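Long-range contacts in Cwp19 (Clostridioides difficile, PDB 5OQ3), which acts as a glycoside hydrolase of the bacterial cell wall, probably cleaving peptidoglycan, through the TIM-barrel domain described here: residues M27-I32 / T68-V73; F199-T204 / D215-E220. All blocks are in the same frame, centred on the assembly; numbering follows the deposited sequence.

Contact 1 (M27-I32 / T68-V73); sequences MRAAWI and TAVVQV
Ala-30 joins strand 27-32 to strand 68-72 through both of its backbone polar atoms. Its N donates to Thr-68 O at 3.0 Å. Its O accepts from Val-70 N, also at 3.0 Å. Ile-32 repeats the pattern: its N meets Val-70 O at 2.8 Å. Ile-32 O takes Gln-72 N at 3.1 Å. The first bond of the ladder, Thr-68 N to Arg-28 O, is weak. Thr-68 O and Val-70 O each receive a second, CA-H contact, from Ala-29 and Trp-31.

The apolar contacts fall on two faces. Ala-29, Trp-31, Thr-68 and Val-70 face the barrel interior. Trp-31 and Val-70 lie side by side and point the same way. Val-70 CG1, opposite the backbone N (chi1 -177°), meets Trp-31 CD1 obliquely at 3.7 Å. The other methyl, CG2, touches Ala-29 CB. The indole continues inward to Trp-122, which it meets edge-to-face. On the outer face Ile-32 CD1 packs 4.0 Å from Val-71 CG2. Ile-32 CD1 also lies 4.1 Å from Ala-69 CB. Leu-57 and Leu-61 of helix 47-63 cover Ile-32.

At the N-terminal end the bent chain of Met-27 crosses Thr-68 at about a right angle, bringing SD 3.3 Å from Thr-68 OG1. At the other end Gln-72 OE1 is held by Ser-33 OG and Val-35 N.

Parallel strands linked by helix 47-63 make this the first beta-alpha-beta unit of the eight-stranded TIM barrel.

Contact 2 (F199-T204 / D215-E220); sequences FNDTAT and DNWRRE
Arg-218 of helix 214-236 grips Asp-201, the N-cap position of helix 202-208, in a two-nitrogen, side-on salt bridge. Both helices lie between strands 186-189 and 241-244 of the TIM barrel. The arginine CB points toward segment 199-204. CG and CD pass Asp-201 OD2, each at 4.0 Å, and the chain stays extended to NE. Arg-218 NE then donates to the syn lone pair of Asp-201 OD2 at 3.0 Å. Phe-199 CB sits over one face of the guanidinium, 3.9 Å from NH2. NH2 donates to Asp-201 OD1 at 2.8 Å, nearly straight (171°). The oxygen lies in the guanidinium plane, yet the carboxylate is turned 36° from that plane. NH2 also donates to a water at 3.0 Å, which takes a second bond from Phe-199 N. NH1 has a weak bond to Tyr-272 OH and a long, charge-only contact with Asp-215 OD1. Asp-201 probably offsets most of the charge of the buried Arg-218, and Asp-215 may add a weaker effect.

The indole of Trp-217 turns its edge to the bridge, with CZ3 3.6 Å from Asp-201 OD2. Thr-204 CG2 meets the indole at its edge, in the ring plane, 3.9 Å from CH2.

Contact 1 lies in the barrel wall and contact 2 outside it, with centres 31 Å apart and nearest atoms about 18 Å apart. They share no helix or strand. Both are buried, but contact 1 is much nearer the centre of the chain. Contact 1 couples two neighbouring barrel strands, and it is made of backbone hydrogen bonds flanked by apolar side chains. Contact 2 has no backbone hydrogen bond across it. It ties a short helix and the turn before it to a long helix through charged side chains, a water and an aromatic edge. Contact 1 also buries nearly twice the surface of contact 2.

Contact 1 (M27-I32 / T68-V73)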
loop_
_atom_site.group_PDB
_atom_site.type_symbol
_atom_site.label_atom_id
_atom_site.label_comp_id
_atom_site.label_asym_id
_atom_site.label_seq_id
_atom_site.Cartn_x
_atom_site.Cartn_y
_atom_site.Cartn_z
ATOM N N MET A 27 3.764 -14.747 7.387
ATOM C CA MET A 27 2.960 -13.500 7.364
ATOM C C MET A 27 1.543 -13.768 6.951
ATOM O O MET A 27 1.326 -14.412 5.935
ATOM C CB MET A 27 3.634 -12.474 6.419
ATOM C CG MET A 27 2.842 -11.215 6.163
ATOM S SD MET A 27 2.549 -10.247 7.659
ATOM C CE MET A 27 4.151 -9.612 8.000
ATOM N N ARG A 28 0.592 -13.311 7.759
ATOM C CA ARG A 28 -0.821 -13.520 7.483
ATOM C C ARG A 28 -1.542 -12.192 7.752
ATOM O O ARG A 28 -2.070 -11.991 8.835
ATOM C CB ARG A 28 -1.361 -14.658 8.398
ATOM C CG ARG A 28 -0.650 -15.972 8.148
ATOM C CD ARG A 28 -0.928 -17.026 9.224
ATOM N NE ARG A 28 -0.213 -18.274 8.923
ATOM C CZ ARG A 28 -0.255 -19.384 9.660
ATOM N NH1 ARG A 28 -0.922 -19.396 10.808
ATOM N NH2 ARG A 28 0.371 -20.472 9.239
ATOM N N ALA A 29 -1.491 -11.282 6.775
ATOM C CA ALA A 29 -1.944 -9.897 6.988
ATOM C C ALA A 29 -3.238 -9.611 6.301
ATOM O O ALA A 29 -3.568 -10.258 5.331
ATOM C CB ALA A 29 -0.869 -8.938 6.482
ATOM N N ALA A 30 -3.949 -8.634 6.815
ATOM C CA ALA A 30 -5.087 -8.074 6.129
ATOM C C ALA A 30 -4.903 -6.558 6.006
ATOM O O ALA A 30 -4.560 -5.900 6.984
ATOM C CB ALA A 30 -6.376 -8.400 6.841
ATOM N N TRP A 31 -5.207 -6.038 4.820
ATOM C CA TRP A 31 -5.308 -4.598 4.610
ATOM C C TRP A 31 -6.609 -4.090 5.230
ATOM O O TRP A 31 -7.686 -4.678 4.999
ATOM C CB TRP A 31 -5.274 -4.239 3.116
ATOM C CG TRP A 31 -3.929 -4.228 2.500
ATOM C CD1 TRP A 31 -2.985 -3.259 2.624
ATOM C CD2 TRP A 31 -3.400 -5.155 1.538
ATOM N NE1 TRP A 31 -1.896 -3.563 1.872
ATOM C CE2 TRP A 31 -2.151 -4.679 1.143
ATOM C CE3 TRP A 31 -3.896 -6.311 0.936
ATOM C CZ2 TRP A 31 -1.342 -5.341 0.212
ATOM C CZ3 TRP A 31 -3.133 -6.949 -0.008
ATOM C CH2 TRP A 31 -1.868 -6.461 -0.358
ATOM N N ILE A 32 -6.499 -2.992 5.976
ATOM C CA ILE A 32 -7.645 -2.253 6.498
ATOM C C ILE A 32 -7.537 -0.833 5.884
ATOM O O ILE A 32 -6.773 0.012 6.328
ATOM C CB ILE A 32 -7.595 -2.211 8.048
ATOM C CG1 ILE A 32 -7.649 -3.666 8.617
ATOM C CG2 ILE A 32 -8.720 -1.352 8.630
ATOM C CD1 ILE A 32 -7.511 -3.757 10.126
ATOM N N THR A 68 -1.411 -9.843 11.381
ATOM C CA THR A 68 -0.855 -8.512 11.037
ATOM C C THR A 68 -1.957 -7.659 10.442
ATOM O O THR A 68 -2.618 -8.118 9.494
ATOM C CB THR A 68 0.331 -8.642 10.043
ATOM O OG1 THR A 68 1.352 -9.461 10.626
ATOM C CG2 THR A 68 0.940 -7.263 9.729
ATOM N N ALA A 69 -2.111 -6.436 10.948
ATOM C CA ALA A 69 -3.079 -5.481 10.413
ATOM C C ALA A 69 -2.274 -4.417 9.688
ATOM O O ALA A 69 -1.366 -3.829 10.259
ATOM C CB ALA A 69 -3.877 -4.846 11.548
ATOM N N VAL A 70 -2.619 -4.140 8.468
ATOM C CA VAL A 70 -1.944 -3.122 7.618
ATOM C C VAL A 70 -2.970 -2.008 7.419
ATOM O O VAL A 70 -3.936 -2.155 6.631
ATOM C CB VAL A 70 -1.474 -3.705 6.279
ATOM C CG1 VAL A 70 -0.728 -2.628 5.486
ATOM C CG2 VAL A 70 -0.542 -4.903 6.496
ATOM N N VAL A 71 -2.838 -0.934 8.217
ATOM C CA VAL A 71 -3.923 0.042 8.390
ATOM C C VAL A 71 -3.539 1.358 7.728
ATOM O O VAL A 71 -2.462 1.880 8.002
ATOM C CB VAL A 71 -4.196 0.246 9.890
ATOM C CG1 VAL A 71 -5.327 1.248 10.075
ATOM C CG2 VAL A 71 -4.536 -1.120 10.538
ATOM N N GLN A 72 -4.397 1.874 6.862
ATOM C CA GLN A 72 -4.137 3.063 6.037
ATOM C C GLN A 72 -4.280 4.326 6.860
ATOM O O GLN A 72 -5.364 4.833 7.051
ATOM C CB GLN A 72 -5.108 3.038 4.848
ATOM C CG GLN A 72 -4.789 3.993 3.721
ATOM C CD GLN A 72 -5.712 3.814 2.556
ATOM O OE1 GLN A 72 -6.876 3.432 2.747
ATOM N NE2 GLN A 72 -5.231 4.127 1.344
ATOM N N VAL A 73 -3.133 4.812 7.351
ATOM C CA VAL A 73 -3.070 5.988 8.189
ATOM C C VAL A 73 -2.974 7.300 7.401
ATOM O O VAL A 73 -3.194 8.362 7.956
ATOM C CB VAL A 73 -1.945 5.904 9.235
ATOM C CG1 VAL A 73 -2.123 4.686 10.150
ATOM C CG2 VAL A 73 -0.545 5.935 8.646
#

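Contact 2 (F199-T204 / D215-E220)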
loop_
_atom_site.group_PDB
_atom_site.type_symbol
_atom_site.label_atom_id
_atom_site.label_comp_id
_atom_site.label_asym_id
_atom_site.label_seq_id
_atom_site.Cartn_x
_atom_site.Cartn_y
_atom_site.Cartn_z
ATOM N N PHE A 199 2.921 13.109 -17.281
ATOM C CA PHE A 199 2.830 13.820 -16.016
ATOM C C PHE A 199 3.502 15.152 -16.282
ATOM O O PHE A 199 4.546 15.164 -16.924
ATOM C CB PHE A 199 3.624 13.063 -14.972
ATOM C CG PHE A 199 3.433 13.522 -13.560
ATOM C CD1 PHE A 199 2.236 13.381 -12.908
ATOM C CD2 PHE A 199 4.496 14.018 -12.855
ATOM C CE1 PHE A 199 2.102 13.725 -11.594
ATOM C CE2 PHE A 199 4.368 14.365 -11.515
ATOM C CZ PHE A 199 3.173 14.208 -10.881
ATOM N N ASN A 200 2.938 16.252 -15.785
ATOM C CA ASN A 200 3.440 17.574 -16.120
ATOM C C ASN A 200 4.587 17.996 -15.210
ATOM O O ASN A 200 4.450 18.897 -14.372
ATOM C CB ASN A 200 2.314 18.603 -16.079
ATOM C CG ASN A 200 2.748 19.939 -16.628
ATOM O OD1 ASN A 200 3.894 20.101 -17.072
ATOM N ND2 ASN A 200 1.847 20.902 -16.591
ATOM N N ASP A 201 5.715 17.318 -15.410
ATOM C CA ASP A 201 6.938 17.550 -14.648
ATOM C C ASP A 201 8.077 18.042 -15.505
ATOM O O ASP A 201 9.225 17.899 -15.113
ATOM C CB ASP A 201 7.381 16.290 -13.893
ATOM C CG ASP A 201 7.647 15.106 -14.788
ATOM O OD1 ASP A 201 7.562 15.258 -16.039
ATOM O OD2 ASP A 201 7.961 14.011 -14.246
ATOM N N THR A 202 7.803 18.633 -16.655
ATOM C CA THR A 202 8.899 19.056 -17.541
ATOM C C THR A 202 9.868 19.990 -16.840
ATOM O O THR A 202 11.079 19.849 -17.006
ATOM C CB THR A 202 8.349 19.717 -18.783
ATOM O OG1 THR A 202 7.405 18.815 -19.369
ATOM C CG2 THR A 202 9.449 20.067 -19.740
ATOM N N ALA A 203 9.362 20.941 -16.056
ATOM C CA ALA A 203 10.261 21.892 -15.405
ATOM C C ALA A 203 11.138 21.184 -14.384
ATOM O O ALA A 203 12.325 21.454 -14.290
ATOM C CB ALA A 203 9.463 23.010 -14.757
ATOM N N THR A 204 10.558 20.245 -13.633
ATOM C CA THR A 204 11.294 19.459 -12.671
ATOM C C THR A 204 12.393 18.669 -13.378
ATOM O O THR A 204 13.528 18.617 -12.913
ATOM C CB THR A 204 10.331 18.507 -11.954
ATOM O OG1 THR A 204 9.183 19.226 -11.543
ATOM C CG2 THR A 204 10.976 17.873 -10.759
ATOM N N ASP A 215 12.199 8.655 -18.540
ATOM C CA ASP A 215 11.478 7.602 -17.890
ATOM C C ASP A 215 12.362 6.886 -16.896
ATOM O O ASP A 215 11.893 6.507 -15.814
ATOM C CB ASP A 215 10.840 6.636 -18.867
ATOM C CG ASP A 215 9.682 7.252 -19.612
ATOM O OD1 ASP A 215 9.163 8.297 -19.224
ATOM O OD2 ASP A 215 9.237 6.643 -20.562
ATOM N N ASN A 216 13.649 6.758 -17.184
ATOM C CA ASN A 216 14.573 6.216 -16.222
ATOM C C ASN A 216 14.724 7.154 -14.998
ATOM O O ASN A 216 14.802 6.673 -13.876
ATOM C CB ASN A 216 15.973 5.970 -16.847
ATOM C CG ASN A 216 15.994 4.894 -17.924
ATOM O OD1 ASN A 216 15.040 4.191 -18.129
ATOM N ND2 ASN A 216 17.142 4.762 -18.580
ATOM N N TRP A 217 14.736 8.448 -15.260
ATOM C CA TRP A 217 14.788 9.427 -14.191
ATOM C C TRP A 217 13.543 9.338 -13.294
ATOM O O TRP A 217 13.656 9.378 -12.086
ATOM C CB TRP A 217 14.949 10.834 -14.804
ATOM C CG TRP A 217 14.863 11.971 -13.862
ATOM C CD1 TRP A 217 15.810 12.408 -12.984
ATOM C CD2 TRP A 217 13.715 12.813 -13.681
ATOM N NE1 TRP A 217 15.313 13.488 -12.301
ATOM C CE2 TRP A 217 14.027 13.754 -12.707
ATOM C CE3 TRP A 217 12.441 12.836 -14.258
ATOM C CZ2 TRP A 217 13.104 14.715 -12.266
ATOM C CZ3 TRP A 217 11.563 13.776 -13.864
ATOM C CH2 TRP A 217 11.879 14.712 -12.881
ATOM N N ARG A 218 12.355 9.183 -13.872
ATOM C CA ARG A 218 11.141 9.036 -13.076
ATOM C C ARG A 218 11.205 7.759 -12.222
ATOM O O ARG A 218 10.846 7.796 -11.032
ATOM C CB ARG A 218 9.896 8.967 -13.986
ATOM C CG ARG A 218 9.539 10.318 -14.609
ATOM C CD ARG A 218 8.325 10.191 -15.438
ATOM N NE ARG A 218 7.878 11.494 -15.935
ATOM C CZ ARG A 218 7.071 11.654 -16.963
ATOM N NH1 ARG A 218 6.648 10.612 -17.649
ATOM N NH2 ARG A 218 6.715 12.884 -17.306
ATOM N N ARG A 219 11.666 6.642 -12.790
ATOM C CA ARG A 219 11.855 5.439 -11.984
ATOM C C ARG A 219 12.814 5.670 -10.813
ATOM O O ARG A 219 12.546 5.223 -9.680
ATOM C CB ARG A 219 12.251 4.217 -12.851
ATOM C CG ARG A 219 11.106 3.585 -13.637
ATOM C CD ARG A 219 11.599 2.440 -14.539
ATOM N NE ARG A 219 12.249 2.881 -15.762
ATOM C CZ ARG A 219 11.617 3.180 -16.888
ATOM N NH1 ARG A 219 12.319 3.551 -17.939
ATOM N NH2 ARG A 219 10.293 3.092 -16.947
ATOM N N GLU A 220 13.893 6.390 -11.092
ATOM C CA GLU A 220 14.845 6.682 -10.046
ATOM C C GLU A 220 14.291 7.619 -8.972
ATOM O O GLU A 220 14.664 7.504 -7.819
ATOM C CB GLU A 220 16.152 7.189 -10.611
ATOM C CG GLU A 220 17.251 7.321 -9.552
ATOM C CD GLU A 220 17.733 6.047 -8.857
ATOM O OE1 GLU A 220 18.408 6.149 -7.809
ATOM O OE2 GLU A 220 17.466 4.965 -9.295
HETATM O O HOH W 1 4.934 13.503 -19.666
#